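Local coordinates for protein dipeptide Epimerase (PDB 3K1G) that belongs to the mandelate racemase/muconate lactonizing enzyme family of the enolase superfamily and binds magnesium, tyrosine and serine in its barrel domain, at residues 157-162 against 187-192. Numbering follows the deposited sequence.
Sequences TLKIKV and RLDANQ. With MG (magnesium ion), chain L; TYR (tyrosine), chain J; SER (serine), chain I.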
loop_
_atom_site.group_PDB
_atom_site.type_symbol
_atom_site.label_atom_id
_atom_site.label_comp_id
_atom_site.label_asym_id
_atom_site.label_seq_id
_atom_site.Cartn_x
_atom_site.Cartn_y
_atom_site.Cartn_z
ATOM N N THR A 157 -11.242 -12.176 -2.977
ATOM C CA THR A 157 -11.258 -10.880 -3.638
ATOM C C THR A 157 -10.095 -10.815 -4.611
ATOM O O THR A 157 -9.010 -11.319 -4.332
ATOM C CB THR A 157 -11.126 -9.715 -2.637
ATOM O OG1 THR A 157 -12.146 -9.827 -1.637
ATOM C CG2 THR A 157 -11.275 -8.375 -3.359
ATOM N N LEU A 158 -10.323 -10.198 -5.758
ATOM C CA LEU A 158 -9.277 -10.084 -6.748
ATOM C C LEU A 158 -9.185 -8.651 -7.229
ATOM O O LEU A 158 -10.202 -8.002 -7.481
ATOM C CB LEU A 158 -9.557 -11.010 -7.934
ATOM C CG LEU A 158 -9.725 -12.496 -7.609
ATOM C CD1 LEU A 158 -9.941 -13.270 -8.896
ATOM C CD2 LEU A 158 -8.500 -13.013 -6.881
ATOM N N LYS A 159 -7.958 -8.151 -7.322
ATOM C CA LYS A 159 -7.730 -6.805 -7.818
ATOM C C LYS A 159 -7.328 -7.022 -9.275
ATOM O O LYS A 159 -6.392 -7.761 -9.564
ATOM C CB LYS A 159 -6.605 -6.111 -7.034
ATOM C CG LYS A 159 -6.375 -4.656 -7.447
ATOM C CD LYS A 159 -5.489 -3.916 -6.453
ATOM C CE LYS A 159 -5.303 -2.466 -6.858
ATOM N NZ LYS A 159 -4.562 -1.686 -5.828
ATOM N N ILE A 160 -8.054 -6.388 -10.188
ATOM C CA ILE A 160 -7.797 -6.544 -11.610
ATOM C C ILE A 160 -7.336 -5.248 -12.254
ATOM O O ILE A 160 -8.045 -4.247 -12.224
ATOM C CB ILE A 160 -9.071 -7.034 -12.331
ATOM C CG1 ILE A 160 -9.541 -8.345 -11.696
ATOM C CG2 ILE A 160 -8.801 -7.196 -13.825
ATOM C CD1 ILE A 160 -10.913 -8.788 -12.152
ATOM N N LYS A 161 -6.145 -5.281 -12.848
ATOM C CA LYS A 161 -5.583 -4.107 -13.505
ATOM C C LYS A 161 -6.097 -3.959 -14.934
ATOM O O LYS A 161 -6.292 -4.947 -15.641
ATOM C CB LYS A 161 -4.052 -4.197 -13.513
ATOM C CG LYS A 161 -3.409 -4.094 -12.133
ATOM C CD LYS A 161 -3.476 -2.662 -11.621
ATOM C CE LYS A 161 -2.751 -2.504 -10.293
ATOM N NZ LYS A 161 -2.770 -1.088 -9.833
ATOM N N VAL A 162 -6.311 -2.714 -15.349
ATOM C CA VAL A 162 -6.803 -2.412 -16.684
ATOM C C VAL A 162 -6.266 -1.041 -17.051
ATOM O O VAL A 162 -5.807 -0.306 -16.177
ATOM C CB VAL A 162 -8.358 -2.363 -16.724
ATOM C CG1 VAL A 162 -8.939 -3.710 -16.315
ATOM C CG2 VAL A 162 -8.872 -1.266 -15.805
ATOM N N ARG A 187 -12.373 -6.030 -7.604
ATOM C CA ARG A 187 -12.095 -4.601 -7.586
ATOM C C ARG A 187 -11.248 -4.327 -8.830
ATOM O O ARG A 187 -10.464 -5.172 -9.243
ATOM C CB ARG A 187 -11.342 -4.219 -6.301
ATOM C CG ARG A 187 -10.292 -5.238 -5.860
ATOM C CD ARG A 187 -9.758 -4.971 -4.445
ATOM N NE ARG A 187 -10.822 -4.861 -3.448
ATOM C CZ ARG A 187 -10.691 -5.184 -2.165
ATOM N NH1 ARG A 187 -9.538 -5.650 -1.697
ATOM N NH2 ARG A 187 -11.717 -5.030 -1.340
ATOM N N LEU A 188 -11.423 -3.161 -9.439
ATOM C CA LEU A 188 -10.660 -2.828 -10.630
ATOM C C LEU A 188 -9.811 -1.592 -10.395
ATOM O O LEU A 188 -10.246 -0.652 -9.732
ATOM C CB LEU A 188 -11.593 -2.568 -11.813
ATOM C CG LEU A 188 -12.577 -3.666 -12.203
ATOM C CD1 LEU A 188 -13.326 -3.226 -13.441
ATOM C CD2 LEU A 188 -11.841 -4.965 -12.457
ATOM N N ASP A 189 -8.609 -1.603 -10.961
ATOM C CA ASP A 189 -7.665 -0.498 -10.844
ATOM C C ASP A 189 -7.209 -0.118 -12.261
ATOM O O ASP A 189 -6.569 -0.919 -12.935
ATOM C CB ASP A 189 -6.461 -0.953 -10.018
ATOM C CG ASP A 189 -5.602 0.201 -9.547
ATOM O OD1 ASP A 189 -5.685 1.295 -10.142
ATOM O OD2 ASP A 189 -4.840 0.005 -8.579
ATOM N N ALA A 190 -7.539 1.095 -12.704
ATOM C CA ALA A 190 -7.172 1.554 -14.045
ATOM C C ALA A 190 -6.002 2.545 -14.070
ATOM O O ALA A 190 -5.701 3.149 -15.108
ATOM C CB ALA A 190 -8.386 2.181 -14.723
ATOM N N ASN A 191 -5.354 2.709 -12.925
ATOM C CA ASN A 191 -4.227 3.622 -12.791
ATOM C C ASN A 191 -4.248 4.844 -13.696
ATOM O O ASN A 191 -3.361 5.025 -14.520
ATOM C CB ASN A 191 -2.907 2.871 -12.985
ATOM C CG ASN A 191 -2.577 1.965 -11.811
ATOM O OD1 ASN A 191 -2.726 0.747 -11.888
ATOM N ND2 ASN A 191 -2.133 2.566 -10.704
ATOM N N GLN A 192 -5.277 5.671 -13.538
ATOM C CA GLN A 192 -5.421 6.922 -14.284
ATOM C C GLN A 192 -5.572 6.814 -15.799
ATOM O O GLN A 192 -5.524 7.830 -16.492
ATOM C CB GLN A 192 -4.222 7.826 -13.988
ATOM C CG GLN A 192 -3.790 7.825 -12.533
ATOM C CD GLN A 192 -2.522 8.616 -12.314
ATOM O OE1 GLN A 192 -2.480 9.825 -12.551
ATOM N NE2 GLN A 192 -1.483 7.940 -11.862
HETATM MG MG MG L . -4.259 1.723 -7.340
HETATM N N TYR J . 0.130 -1.265 -6.142
HETATM C CA TYR J . -0.051 -0.070 -6.968
HETATM C C TYR J . -1.508 0.375 -7.023
HETATM O O TYR J . -2.301 -0.099 -6.185
HETATM C CB TYR J . 0.456 -0.318 -8.393
HETATM C CG TYR J . 1.960 -0.436 -8.505
HETATM C CD1 TYR J . 2.536 -1.268 -9.461
HETATM C CD2 TYR J . 2.810 0.286 -7.659
HETATM C CE1 TYR J . 3.918 -1.387 -9.576
HETATM C CE2 TYR J . 4.198 0.172 -7.766
HETATM C CZ TYR J . 4.741 -0.669 -8.728
HETATM O OH TYR J . 6.104 -0.816 -8.836
HETATM O OXT TYR J . -1.825 1.211 -7.901
HETATM N N SER I . -1.251 -4.653 -5.550
HETATM C CA SER I . -0.249 -3.549 -5.419
HETATM C C SER I . -0.540 -2.391 -6.371
HETATM O O SER I . -1.363 -2.512 -7.285
HETATM C CB SER I . 1.167 -4.092 -5.661
HETATM O OG SER I . 1.231 -4.871 -6.844
HETATM O O HOH W 1 -3.481 -0.500 -14.171
HETATM O O HOH W 2 -4.705 3.184 -8.660
#
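K159, I160 and K161 pair in parallel register with R187, L188 and D189, the two strands inclined by 25°. Alternating backbone bonds run from R187 N to L158 O through to V162 N and D189 O, just past the end of strand 157-161. K159, K161, R187 and D189 share one face. K159, with CG anti to the backbone N (chi1 -176°) and the chain extended beyond it, gives NZ to tyrosine O at 2.8 Å and also pairs with D318 and E215. K161 bends at chi2 (-73°); its NZ forms a salt bridge to D189 OD2 at 2.7 Å, approaching from above the carboxylate plane, bonds N191 OD1 on an in-plane lone pair, and makes weak bonds to tyrosine OXT and serine O. N191 ND2 bonds E241 and tyrosine OXT. D189 OD2 also binds magnesium at 2.2 Å, alongside E215 and D240, while D189 OD1 accepts N191 N in an Asx turn. At the start of strand 157-161, T157 CG2 sits over the R187 guanidinium, which salt-bridges D132 and E212. On the other face, I160 CB packs tightly against L188 CD2 at 3.5 Å. This beta-alpha-beta unit is flanked by strands 128-135 and 213-215, with helices 140-153 and 166-180 covering I160.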